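Local atomic coordinates of geranylgeranyl pyrophosphate synthase (Corynebacterium glutamicum, PDB entry 3LMD), a protein that probably catalyses magnesium-dependent chain elongation of allylic prenyl diphosphates with isopentenyl diphosphate, a step of isoprenoid biosynthesis. Residues A[236-241]-A[314-319]; A[230-235]-A[342-347]; A[257-260]-A[265-268]. All coordinates share one frame; numbering follows the deposited sequence.

Interaction 1. Residues A[236-241]-A[314-319]; sequences FQIVDD and LDEVYR
Ile238 and Val317 meet methyl against methyl, CG2 of the isoleucine lying 3.4 Å from CG2 of the valine, tighter than ordinary van der Waals contact. The two side chains slide past each other in opposite directions. Ile238 holds CG1 beside its backbone N (chi1 -61°), which turns CG2 to the valine and leaves CD1, at the far end of the longer branch, to reach Glu316 CG at 4.1 Å. Val317 uses its other methyl as well: CG1 rests 4.0 Å from CG2 of Val239, whose side chain crosses it at about a right angle. The supporting helices, 219-246 and 309-328, run nearly antiparallel in the all-helical isoprenoid synthase fold, their local axes 9.8 Å apart. Phe236 and Gln237 precede the second aspartate-rich motif of the family, which opens with Asp240 and Asp241 on the same helix. Glu316 bends at chi2 and offers only its aliphatic part to Ile238. Its carboxylate is gripped side-on by Arg319, NE to OE1 at 3.0 Å and NH1 to OE2 at 2.9 Å; both bonds are nearly straight and lie in the guanidinium plane, but meet the carboxylate from above its own plane. On the other helix Gln237 NE2 donates to Asp241 OD1 at 3.0 Å, while Tyr192 holds Asp241 OD2.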
ATOM      1  N   PHE A 236     -13.313  13.384 -18.357  1.00 26.21           N
ATOM      2  CA  PHE A 236     -12.898  14.382 -17.343  1.00 26.84           C
ATOM      3  C   PHE A 236     -11.479  14.884 -17.581  1.00 26.13           C
ATOM      4  O   PHE A 236     -11.220  16.076 -17.517  1.00 27.05           O
ATOM      5  CB  PHE A 236     -12.960  13.797 -15.914  1.00 26.87           C
ATOM      6  CG  PHE A 236     -14.368  13.627 -15.374  1.00 29.33           C
ATOM      7  CD1 PHE A 236     -15.435  14.247 -15.973  1.00 30.04           C
ATOM      8  CD2 PHE A 236     -14.604  12.855 -14.249  1.00 41.98           C
ATOM      9  CE1 PHE A 236     -16.736  14.088 -15.475  1.00 39.19           C
ATOM     10  CE2 PHE A 236     -15.894  12.695 -13.753  1.00 42.16           C
ATOM     11  CZ  PHE A 236     -16.954  13.317 -14.372  1.00 36.33           C
ATOM     12  N   GLN A 237     -10.550  13.954 -17.789  1.00 25.05           N
ATOM     13  CA  GLN A 237      -9.143  14.318 -17.879  1.00 24.40           C
ATOM     14  C   GLN A 237      -8.825  15.044 -19.208  1.00 24.66           C
ATOM     15  O   GLN A 237      -8.065  15.995 -19.217  1.00 26.44           O
ATOM     16  CB  GLN A 237      -8.256  13.074 -17.753  1.00 25.56           C
ATOM     17  CG  GLN A 237      -6.771  13.443 -17.662  1.00 34.57           C
ATOM     18  CD  GLN A 237      -6.495  14.298 -16.428  1.00 45.87           C
ATOM     19  OE1 GLN A 237      -6.634  13.817 -15.315  1.00 39.65           O
ATOM     20  NE2 GLN A 237      -6.161  15.583 -16.623  1.00 39.49           N
ATOM     21  N   ILE A 238      -9.368  14.569 -20.327  1.00 24.82           N
ATOM     22  CA  ILE A 238      -9.091  15.244 -21.582  1.00 24.19           C
ATOM     23  C   ILE A 238      -9.699  16.654 -21.569  1.00 24.98           C
ATOM     24  O   ILE A 238      -9.069  17.620 -22.018  1.00 26.38           O
ATOM     25  CB  ILE A 238      -9.602  14.448 -22.806  1.00 25.63           C
ATOM     26  CG1 ILE A 238      -8.903  13.074 -22.858  1.00 25.42           C
ATOM     27  CG2 ILE A 238      -9.262  15.256 -24.114  1.00 26.12           C
ATOM     28  CD1 ILE A 238      -9.498  12.114 -23.825  1.00 26.13           C
ATOM     29  N   VAL A 239     -10.917  16.782 -21.043  1.00 25.14           N
ATOM     30  CA  VAL A 239     -11.558  18.079 -21.000  1.00 25.21           C
ATOM     31  C   VAL A 239     -10.713  19.036 -20.127  1.00 29.87           C
ATOM     32  O   VAL A 239     -10.478  20.187 -20.506  1.00 28.66           O
ATOM     33  CB  VAL A 239     -13.048  17.995 -20.498  1.00 26.85           C
ATOM     34  CG1 VAL A 239     -13.554  19.389 -20.085  1.00 27.87           C
ATOM     35  CG2 VAL A 239     -13.979  17.419 -21.603  1.00 26.40           C
ATOM     36  N   ASP A 240     -10.251  18.556 -18.969  1.00 25.72           N
ATOM     37  CA  ASP A 240      -9.364  19.351 -18.099  1.00 30.74           C
ATOM     38  C   ASP A 240      -8.104  19.799 -18.863  1.00 34.58           C
ATOM     39  O   ASP A 240      -7.616  20.941 -18.720  1.00 29.81           O
ATOM     40  CB  ASP A 240      -8.907  18.521 -16.880  1.00 30.74           C
ATOM     41  CG  ASP A 240      -9.941  18.467 -15.764  1.00 43.26           C
ATOM     42  OD1 ASP A 240     -10.966  19.174 -15.839  1.00 42.03           O
ATOM     43  OD2 ASP A 240      -9.711  17.717 -14.789  1.00 49.81           O
ATOM     44  N   ASP A 241      -7.541  18.874 -19.625  1.00 26.23           N
ATOM     45  CA  ASP A 241      -6.308  19.152 -20.366  1.00 27.46           C
ATOM     46  C   ASP A 241      -6.519  20.195 -21.457  1.00 29.49           C
ATOM     47  O   ASP A 241      -5.669  21.059 -21.655  1.00 33.72           O
ATOM     48  CB  ASP A 241      -5.692  17.861 -20.949  1.00 26.91           C
ATOM     49  CG  ASP A 241      -5.140  16.934 -19.864  1.00 32.70           C
ATOM     50  OD1 ASP A 241      -4.952  17.386 -18.726  1.00 37.57           O
ATOM     51  OD2 ASP A 241      -4.915  15.741 -20.138  1.00 34.88           O
ATOM     52  N   LEU A 314     -10.791  17.413 -28.908  1.00 24.34           N
ATOM     53  CA  LEU A 314     -12.228  17.485 -28.712  1.00 23.75           C
ATOM     54  C   LEU A 314     -12.940  16.327 -29.406  1.00 25.84           C
ATOM     55  O   LEU A 314     -13.897  15.775 -28.855  1.00 27.72           O
ATOM     56  CB  LEU A 314     -12.769  18.857 -29.174  1.00 26.08           C
ATOM     57  CG  LEU A 314     -14.247  19.221 -29.028  1.00 42.26           C
ATOM     58  CD1 LEU A 314     -14.755  18.993 -27.580  1.00 39.82           C
ATOM     59  CD2 LEU A 314     -14.481  20.709 -29.465  1.00 34.00           C
ATOM     60  N   ASP A 315     -12.492  15.948 -30.606  1.00 25.56           N
ATOM     61  CA  ASP A 315     -13.111  14.811 -31.302  1.00 27.14           C
ATOM     62  C   ASP A 315     -12.870  13.525 -30.534  1.00 26.55           C
ATOM     63  O   ASP A 315     -13.696  12.618 -30.553  1.00 22.88           O
ATOM     64  CB  ASP A 315     -12.566  14.652 -32.731  1.00 26.06           C
ATOM     65  CG  ASP A 315     -13.049  15.776 -33.646  1.00 32.37           C
ATOM     66  OD1 ASP A 315     -14.057  16.416 -33.304  1.00 33.19           O
ATOM     67  OD2 ASP A 315     -12.421  16.018 -34.679  1.00 32.91           O
ATOM     68  N   GLU A 316     -11.738  13.438 -29.849  1.00 23.00           N
ATOM     69  CA  GLU A 316     -11.490  12.258 -28.983  1.00 27.25           C
ATOM     70  C   GLU A 316     -12.450  12.265 -27.774  1.00 29.15           C
ATOM     71  O   GLU A 316     -13.029  11.237 -27.409  1.00 24.58           O
ATOM     72  CB  GLU A 316     -10.016  12.235 -28.562  1.00 30.72           C
ATOM     73  CG  GLU A 316      -9.600  11.013 -27.769  1.00 34.89           C
ATOM     74  CD  GLU A 316      -9.451   9.766 -28.632  1.00 38.86           C
ATOM     75  OE1 GLU A 316      -9.976   9.723 -29.764  1.00 39.71           O
ATOM     76  OE2 GLU A 316      -8.810   8.816 -28.161  1.00 35.36           O
ATOM     77  N   VAL A 317     -12.661  13.435 -27.185  1.00 25.53           N
ATOM     78  CA  VAL A 317     -13.731  13.596 -26.166  1.00 26.73           C
ATOM     79  C   VAL A 317     -15.091  13.121 -26.690  1.00 29.79           C
ATOM     80  O   VAL A 317     -15.840  12.404 -25.995  1.00 24.76           O
ATOM     81  CB  VAL A 317     -13.852  15.052 -25.678  1.00 24.44           C
ATOM     82  CG1 VAL A 317     -15.114  15.230 -24.782  1.00 26.11           C
ATOM     83  CG2 VAL A 317     -12.599  15.459 -24.875  1.00 25.05           C
ATOM     84  N   TYR A 318     -15.412  13.490 -27.921  1.00 24.72           N
ATOM     85  CA  TYR A 318     -16.714  13.103 -28.472  1.00 24.64           C
ATOM     86  C   TYR A 318     -16.827  11.605 -28.662  1.00 25.28           C
ATOM     87  O   TYR A 318     -17.917  11.039 -28.534  1.00 27.59           O
ATOM     88  CB  TYR A 318     -16.972  13.777 -29.827  1.00 29.66           C
ATOM     89  CG  TYR A 318     -17.139  15.275 -29.758  1.00 36.38           C
ATOM     90  CD1 TYR A 318     -17.674  15.887 -28.626  1.00 36.06           C
ATOM     91  CD2 TYR A 318     -16.820  16.077 -30.859  1.00 34.40           C
ATOM     92  CE1 TYR A 318     -17.858  17.259 -28.574  1.00 38.32           C
ATOM     93  CE2 TYR A 318     -17.004  17.450 -30.813  1.00 33.49           C
ATOM     94  CZ  TYR A 318     -17.524  18.039 -29.683  1.00 43.96           C
ATOM     95  OH  TYR A 318     -17.709  19.416 -29.659  1.00 41.91           O
ATOM     96  N   ARG A 319     -15.709  10.981 -29.012  1.00 23.72           N
ATOM     97  CA  ARG A 319     -15.664   9.549 -29.209  1.00 25.72           C
ATOM     98  C   ARG A 319     -15.923   8.815 -27.872  1.00 26.31           C
ATOM     99  O   ARG A 319     -16.667   7.824 -27.823  1.00 25.54           O
ATOM    100  CB  ARG A 319     -14.291   9.158 -29.785  1.00 24.23           C
ATOM    101  CG  ARG A 319     -14.145   7.667 -30.102  1.00 25.51           C
ATOM    102  CD  ARG A 319     -12.814   7.340 -30.765  1.00 34.90           C
ATOM    103  NE  ARG A 319     -11.704   7.332 -29.817  1.00 30.29           N
ATOM    104  CZ  ARG A 319     -11.447   6.348 -28.957  1.00 36.13           C
ATOM    105  NH1 ARG A 319     -10.387   6.430 -28.160  1.00 33.24           N
ATOM    106  NH2 ARG A 319     -12.234   5.276 -28.901  1.00 30.71           N
TER

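Interaction 2. Residues A[230-235]-A[342-347]; sequences AAVGMI and NLATFT
This is a buried, wholly apolar contact between helix 219-246 and the late helix 335-349, its centre about 10 Å from the centre of the chain, with no hydrogen bond passing from one segment to the other. Two small pairings carry it. CG2 of Val232 lies 4.1 Å from CB of Ala344, and the alpha carbons of these two residues are the nearest across the segments, at 6.4 Å. Three residues further along each helix, CG2 of Ile235 comes within 4.0 Å of CG2 of Thr347, the two side chains passing at a slant. The pairings thus climb both helices in the same order.

In the all-helical prenyl synthase fold helix 219-246 carries the second aspartate-rich motif near its C-terminal end, and here helix 335-349 packs along it, away from the annotated metal-binding residues. Helix 309-328 closes another flank, where Tyr320 touches Ile235 and Met321 touches Ala344. Rotation about CA-CB of Thr347 (chi1 -56°) sets the methyl anti to the backbone N, facing Ile235, and brings the hydroxyl back over its own helix. There OG1 donates to Leu343 O at 2.8 Å, almost straight along the C=O axis. The same carbonyl receives a weak bond from Thr347 N, so the buried hydroxyl is satisfied within its helix and presents only carbon to the isoleucine. The end of Leu343 comes nearer than its base, CD1 remaining 4.8 Å from CG1 of Val232, and packs instead on Phe77, Met80 and Phe236.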
ATOM      1  N   ALA A 230     -15.532   4.224 -16.743  1.00 22.53           N
ATOM      2  CA  ALA A 230     -14.245   4.298 -17.464  1.00 26.52           C
ATOM      3  C   ALA A 230     -14.238   5.411 -18.513  1.00 24.78           C
ATOM      4  O   ALA A 230     -13.270   6.201 -18.614  1.00 25.07           O
ATOM      5  CB  ALA A 230     -13.889   2.945 -18.121  1.00 24.05           C
ATOM      6  N   ALA A 231     -15.328   5.501 -19.271  1.00 20.61           N
ATOM      7  CA  ALA A 231     -15.424   6.480 -20.357  1.00 25.80           C
ATOM      8  C   ALA A 231     -15.473   7.901 -19.799  1.00 24.47           C
ATOM      9  O   ALA A 231     -14.826   8.811 -20.320  1.00 25.30           O
ATOM     10  CB  ALA A 231     -16.667   6.177 -21.235  1.00 23.44           C
ATOM     11  N   VAL A 232     -16.234   8.083 -18.722  1.00 23.16           N
ATOM     12  CA  VAL A 232     -16.318   9.378 -18.068  1.00 26.41           C
ATOM     13  C   VAL A 232     -14.962   9.832 -17.488  1.00 26.73           C
ATOM     14  O   VAL A 232     -14.603  11.008 -17.566  1.00 24.35           O
ATOM     15  CB  VAL A 232     -17.381   9.344 -16.961  1.00 36.30           C
ATOM     16  CG1 VAL A 232     -17.008  10.268 -15.820  1.00 41.18           C
ATOM     17  CG2 VAL A 232     -18.705   9.719 -17.561  1.00 39.02           C
ATOM     18  N   GLY A 233     -14.218   8.902 -16.925  1.00 26.83           N
ATOM     19  CA  GLY A 233     -12.838   9.223 -16.437  1.00 25.69           C
ATOM     20  C   GLY A 233     -11.992   9.806 -17.559  1.00 30.46           C
ATOM     21  O   GLY A 233     -11.239  10.773 -17.346  1.00 24.74           O
ATOM     22  N   MET A 234     -12.072   9.202 -18.752  1.00 23.00           N
ATOM     23  CA  MET A 234     -11.338   9.738 -19.916  1.00 22.49           C
ATOM     24  C   MET A 234     -11.815  11.149 -20.269  1.00 25.32           C
ATOM     25  O   MET A 234     -11.007  12.048 -20.503  1.00 21.98           O
ATOM     26  CB  MET A 234     -11.467   8.798 -21.141  1.00 26.97           C
ATOM     27  CG  MET A 234     -10.925   7.351 -20.943  1.00 28.27           C
ATOM     28  SD  MET A 234      -9.106   7.278 -20.605  1.00 22.50           S
ATOM     29  CE  MET A 234      -8.525   8.575 -21.811  1.00 20.46           C
ATOM     30  N   ILE A 235     -13.133  11.334 -20.340  1.00 24.45           N
ATOM     31  CA  ILE A 235     -13.707  12.634 -20.653  1.00 25.11           C
ATOM     32  C   ILE A 235     -13.242  13.685 -19.656  1.00 29.48           C
ATOM     33  O   ILE A 235     -12.788  14.761 -20.059  1.00 27.15           O
ATOM     34  CB  ILE A 235     -15.236  12.557 -20.696  1.00 23.49           C
ATOM     35  CG1 ILE A 235     -15.686  11.693 -21.884  1.00 24.69           C
ATOM     36  CG2 ILE A 235     -15.875  13.964 -20.738  1.00 24.43           C
ATOM     37  CD1 ILE A 235     -17.217  11.353 -21.814  1.00 24.18           C
ATOM     38  N   ASN A 342     -26.186  13.602 -17.889  1.00 31.20           N
ATOM     39  CA  ASN A 342     -26.013  15.024 -17.784  1.00 31.20           C
ATOM     40  C   ASN A 342     -24.672  15.396 -17.229  1.00 37.83           C
ATOM     41  O   ASN A 342     -24.125  16.380 -17.587  1.00 38.28           O
ATOM     42  CB  ASN A 342     -27.084  15.658 -16.928  1.00 37.99           C
ATOM     43  CG  ASN A 342     -28.452  15.614 -17.564  1.00 53.02           C
ATOM     44  OD1 ASN A 342     -29.439  15.851 -16.901  1.00 59.75           O
ATOM     45  ND2 ASN A 342     -28.520  15.296 -18.831  1.00 50.95           N
ATOM     46  N   LEU A 343     -24.140  14.607 -16.338  1.00 35.34           N
ATOM     47  CA  LEU A 343     -22.858  14.959 -15.839  1.00 38.42           C
ATOM     48  C   LEU A 343     -21.723  14.772 -16.822  1.00 38.41           C
ATOM     49  O   LEU A 343     -20.763  15.491 -16.803  1.00 37.71           O
ATOM     50  CB  LEU A 343     -22.584  14.327 -14.513  1.00 43.13           C
ATOM     51  CG  LEU A 343     -22.351  12.870 -14.369  1.00 54.55           C
ATOM     52  CD1 LEU A 343     -20.945  12.651 -14.539  1.00 48.42           C
ATOM     53  CD2 LEU A 343     -22.743  12.499 -12.993  1.00 58.89           C
ATOM     54  N   ALA A 344     -21.876  13.803 -17.697  1.00 32.34           N
ATOM     55  CA  ALA A 344     -20.977  13.657 -18.813  1.00 28.35           C
ATOM     56  C   ALA A 344     -21.134  14.800 -19.781  1.00 27.73           C
ATOM     57  O   ALA A 344     -20.182  15.433 -20.119  1.00 30.17           O
ATOM     58  CB  ALA A 344     -21.186  12.376 -19.485  1.00 29.35           C
ATOM     59  N   THR A 345     -22.363  15.067 -20.180  1.00 27.64           N
ATOM     60  CA  THR A 345     -22.674  16.071 -21.170  1.00 33.99           C
ATOM     61  C   THR A 345     -22.236  17.438 -20.728  1.00 33.09           C
ATOM     62  O   THR A 345     -21.680  18.201 -21.458  1.00 33.59           O
ATOM     63  CB  THR A 345     -24.152  16.111 -21.468  1.00 35.38           C
ATOM     64  OG1 THR A 345     -24.530  14.914 -22.119  1.00 46.05           O
ATOM     65  CG2 THR A 345     -24.409  17.200 -22.363  1.00 48.38           C
ATOM     66  N   PHE A 346     -22.496  17.731 -19.488  1.00 34.06           N
ATOM     67  CA  PHE A 346     -22.158  19.033 -18.943  1.00 37.42           C
ATOM     68  C   PHE A 346     -20.648  19.241 -19.016  1.00 36.16           C
ATOM     69  O   PHE A 346     -20.160  20.341 -19.291  1.00 33.35           O
ATOM     70  CB  PHE A 346     -22.628  19.131 -17.488  1.00 43.86           C
ATOM     71  CG  PHE A 346     -22.297  20.445 -16.834  1.00 54.75           C
ATOM     72  CD1 PHE A 346     -23.171  21.528 -16.932  1.00 65.65           C
ATOM     73  CD2 PHE A 346     -21.116  20.606 -16.127  1.00 57.80           C
ATOM     74  CE1 PHE A 346     -22.866  22.754 -16.331  1.00 64.68           C
ATOM     75  CE2 PHE A 346     -20.803  21.830 -15.526  1.00 64.54           C
ATOM     76  CZ  PHE A 346     -21.678  22.901 -15.629  1.00 58.76           C
ATOM     77  N   THR A 347     -19.901  18.182 -18.758  1.00 30.94           N
ATOM     78  CA  THR A 347     -18.445  18.275 -18.812  1.00 33.59           C
ATOM     79  C   THR A 347     -17.995  18.539 -20.251  1.00 29.13           C
ATOM     80  O   THR A 347     -17.163  19.399 -20.508  1.00 29.65           O
ATOM     81  CB  THR A 347     -17.788  16.976 -18.283  1.00 33.36           C
ATOM     82  OG1 THR A 347     -18.260  16.714 -16.951  1.00 33.89           O
ATOM     83  CG2 THR A 347     -16.260  17.105 -18.271  1.00 31.40           C
TER

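Interaction 3. Residues A[257-260]-A[265-268]; sequences GTDL and FTLP
The ring of Phe265 is approached obliquely by Leu260, whose CD2 methyl stands 4.0 Å from ring atom CD1. The leucine and phenylalanine side chains cross at about a right angle, and the ring folds back to the leucine although its CB bond leaves the backbone away from segment 257-260. The second flat group, the carboxylate of Asp259, has OD2 3.7 Å from CG2 of Thr266, a methyl contact rather than a polar one. The hydroxyl of Thr266 approaches the same oxygen differently. Its chi1 of 60° puts OG1 between the backbone N and the carbonyl carbon, from where it donates to a water at 2.5 Å; the water in turn donates to Asp259 OD2 at 2.8 Å. The first leg is unusually short, which leaves the bridge doubtful.

Leu260 also packs on Val300, Leu301 and Leu304 of helix 294-306, while Asp244 OD2 accepts a hydrogen bond from the backbone N of Asp259. Gly257, with positive phi, is the N-cap of helix 258-262. The side chain of Asp259 lies about 10 Å from that of Asp119, which binds calcium in a crystal structure of this protein, though no ion is bound to this chain. The GTDL...TLP sequence, which follows the second aspartate-rich motif after an unmodelled loop, is consistent with a place near the metal site of a polyprenyl synthase.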
ATOM      1  N   GLY A 257      -1.708  27.647 -19.135  1.00 63.77           N
ATOM      2  CA  GLY A 257      -0.805  26.648 -19.728  1.00 57.10           C
ATOM      3  C   GLY A 257       0.247  26.091 -18.763  1.00 65.18           C
ATOM      4  O   GLY A 257       1.443  25.995 -19.089  1.00 61.21           O
ATOM      5  N   THR A 258      -0.191  25.694 -17.571  1.00 60.55           N
ATOM      6  CA  THR A 258       0.749  25.264 -16.534  1.00 63.78           C
ATOM      7  C   THR A 258       1.386  23.875 -16.783  1.00 59.07           C
ATOM      8  O   THR A 258       2.520  23.633 -16.366  1.00 60.05           O
ATOM      9  CB  THR A 258       0.120  25.385 -15.119  1.00 66.53           C
ATOM     10  OG1 THR A 258      -0.761  24.283 -14.884  1.00 71.45           O
ATOM     11  CG2 THR A 258      -0.676  26.688 -15.005  1.00 67.77           C
ATOM     12  N   ASP A 259       0.678  22.978 -17.475  1.00 55.15           N
ATOM     13  CA  ASP A 259       1.261  21.678 -17.882  1.00 55.66           C
ATOM     14  C   ASP A 259       2.504  21.878 -18.770  1.00 54.14           C
ATOM     15  O   ASP A 259       3.531  21.202 -18.616  1.00 54.01           O
ATOM     16  CB  ASP A 259       0.239  20.816 -18.651  1.00 54.69           C
ATOM     17  CG  ASP A 259      -0.869  20.252 -17.765  1.00 57.40           C
ATOM     18  OD1 ASP A 259      -0.575  19.897 -16.610  1.00 57.97           O
ATOM     19  OD2 ASP A 259      -2.038  20.144 -18.232  1.00 56.49           O
ATOM     20  N   LEU A 260       2.398  22.797 -19.722  1.00 53.44           N
ATOM     21  CA  LEU A 260       3.510  23.060 -20.638  1.00 59.76           C
ATOM     22  C   LEU A 260       4.816  23.365 -19.917  1.00 61.22           C
ATOM     23  O   LEU A 260       5.857  22.787 -20.239  1.00 66.85           O
ATOM     24  CB  LEU A 260       3.165  24.216 -21.576  1.00 54.34           C
ATOM     25  CG  LEU A 260       2.145  23.849 -22.642  1.00 54.29           C
ATOM     26  CD1 LEU A 260       1.630  25.102 -23.340  1.00 56.11           C
ATOM     27  CD2 LEU A 260       2.781  22.880 -23.621  1.00 45.81           C
ATOM     28  N   PHE A 265       3.077  17.330 -21.841  1.00 39.32           N
ATOM     29  CA  PHE A 265       2.339  17.603 -23.080  1.00 38.91           C
ATOM     30  C   PHE A 265       1.112  16.696 -23.159  1.00 30.82           C
ATOM     31  O   PHE A 265       1.236  15.508 -23.402  1.00 32.11           O
ATOM     32  CB  PHE A 265       3.211  17.333 -24.306  1.00 36.44           C
ATOM     33  CG  PHE A 265       4.545  18.012 -24.261  1.00 39.29           C
ATOM     34  CD1 PHE A 265       4.661  19.297 -23.754  1.00 37.16           C
ATOM     35  CD2 PHE A 265       5.673  17.365 -24.731  1.00 43.80           C
ATOM     36  CE1 PHE A 265       5.898  19.927 -23.700  1.00 47.62           C
ATOM     37  CE2 PHE A 265       6.904  17.981 -24.699  1.00 48.83           C
ATOM     38  CZ  PHE A 265       7.023  19.259 -24.177  1.00 35.75           C
ATOM     39  N   THR A 266      -0.059  17.281 -22.977  1.00 29.92           N
ATOM     40  CA  THR A 266      -1.308  16.521 -23.006  1.00 28.89           C
ATOM     41  C   THR A 266      -1.870  16.378 -24.436  1.00 33.18           C
ATOM     42  O   THR A 266      -1.297  16.876 -25.395  1.00 29.29           O
ATOM     43  CB  THR A 266      -2.319  17.210 -22.101  1.00 31.41           C
ATOM     44  OG1 THR A 266      -2.541  18.539 -22.593  1.00 29.97           O
ATOM     45  CG2 THR A 266      -1.731  17.320 -20.653  1.00 30.23           C
ATOM     46  N   LEU A 267      -3.008  15.713 -24.571  1.00 28.97           N
ATOM     47  CA  LEU A 267      -3.509  15.317 -25.879  1.00 28.09           C
ATOM     48  C   LEU A 267      -3.511  16.395 -26.971  1.00 26.97           C
ATOM     49  O   LEU A 267      -3.063  16.123 -28.071  1.00 29.49           O
ATOM     50  CB  LEU A 267      -4.926  14.755 -25.746  1.00 29.68           C
ATOM     51  CG  LEU A 267      -5.445  13.935 -26.909  1.00 31.76           C
ATOM     52  CD1 LEU A 267      -4.431  12.817 -27.237  1.00 32.56           C
ATOM     53  CD2 LEU A 267      -6.822  13.334 -26.490  1.00 30.55           C
ATOM     54  N   PRO A 268      -4.062  17.594 -26.699  1.00 24.19           N
ATOM     55  CA  PRO A 268      -4.052  18.568 -27.815  1.00 29.53           C
ATOM     56  C   PRO A 268      -2.637  18.907 -28.300  1.00 28.34           C
ATOM     57  O   PRO A 268      -2.423  19.183 -29.487  1.00 27.05           O
ATOM     58  CB  PRO A 268      -4.654  19.827 -27.199  1.00 26.91           C
ATOM     59  CG  PRO A 268      -5.337  19.374 -25.915  1.00 32.30           C
ATOM     60  CD  PRO A 268      -4.661  18.141 -25.473  1.00 25.82           C
TER
HETATM   61  O   HOH W   1      -2.900  20.375 -20.874  1.00 36.24           O

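In the fold
Interactions 1 and 2 are buried helix-to-helix contacts sharing helix 219-246, which meets helices 309-328 and 335-349 with neighbouring turns. Their centres are 9 Å apart and they touch, Phe236 CE1 approaching Thr347 OG1 at 3.4 Å. Both cross with carbon alone, and the Glu316-Arg319 pair and the Thr347 hydroxyl are satisfied within their own helices. Interaction 3, only partly buried, joins the short helix 258-262 to the loop leading into helix 267-274 by a leucine-phenylalanine contact and a doubtful water bridge. It borders interaction 1, where Asp241 CG packs on Thr266 CG2 at 3.5 Å and the carboxylates of Asp241 and Asp259 come close, as the fold passes from core to aspartate-rich site.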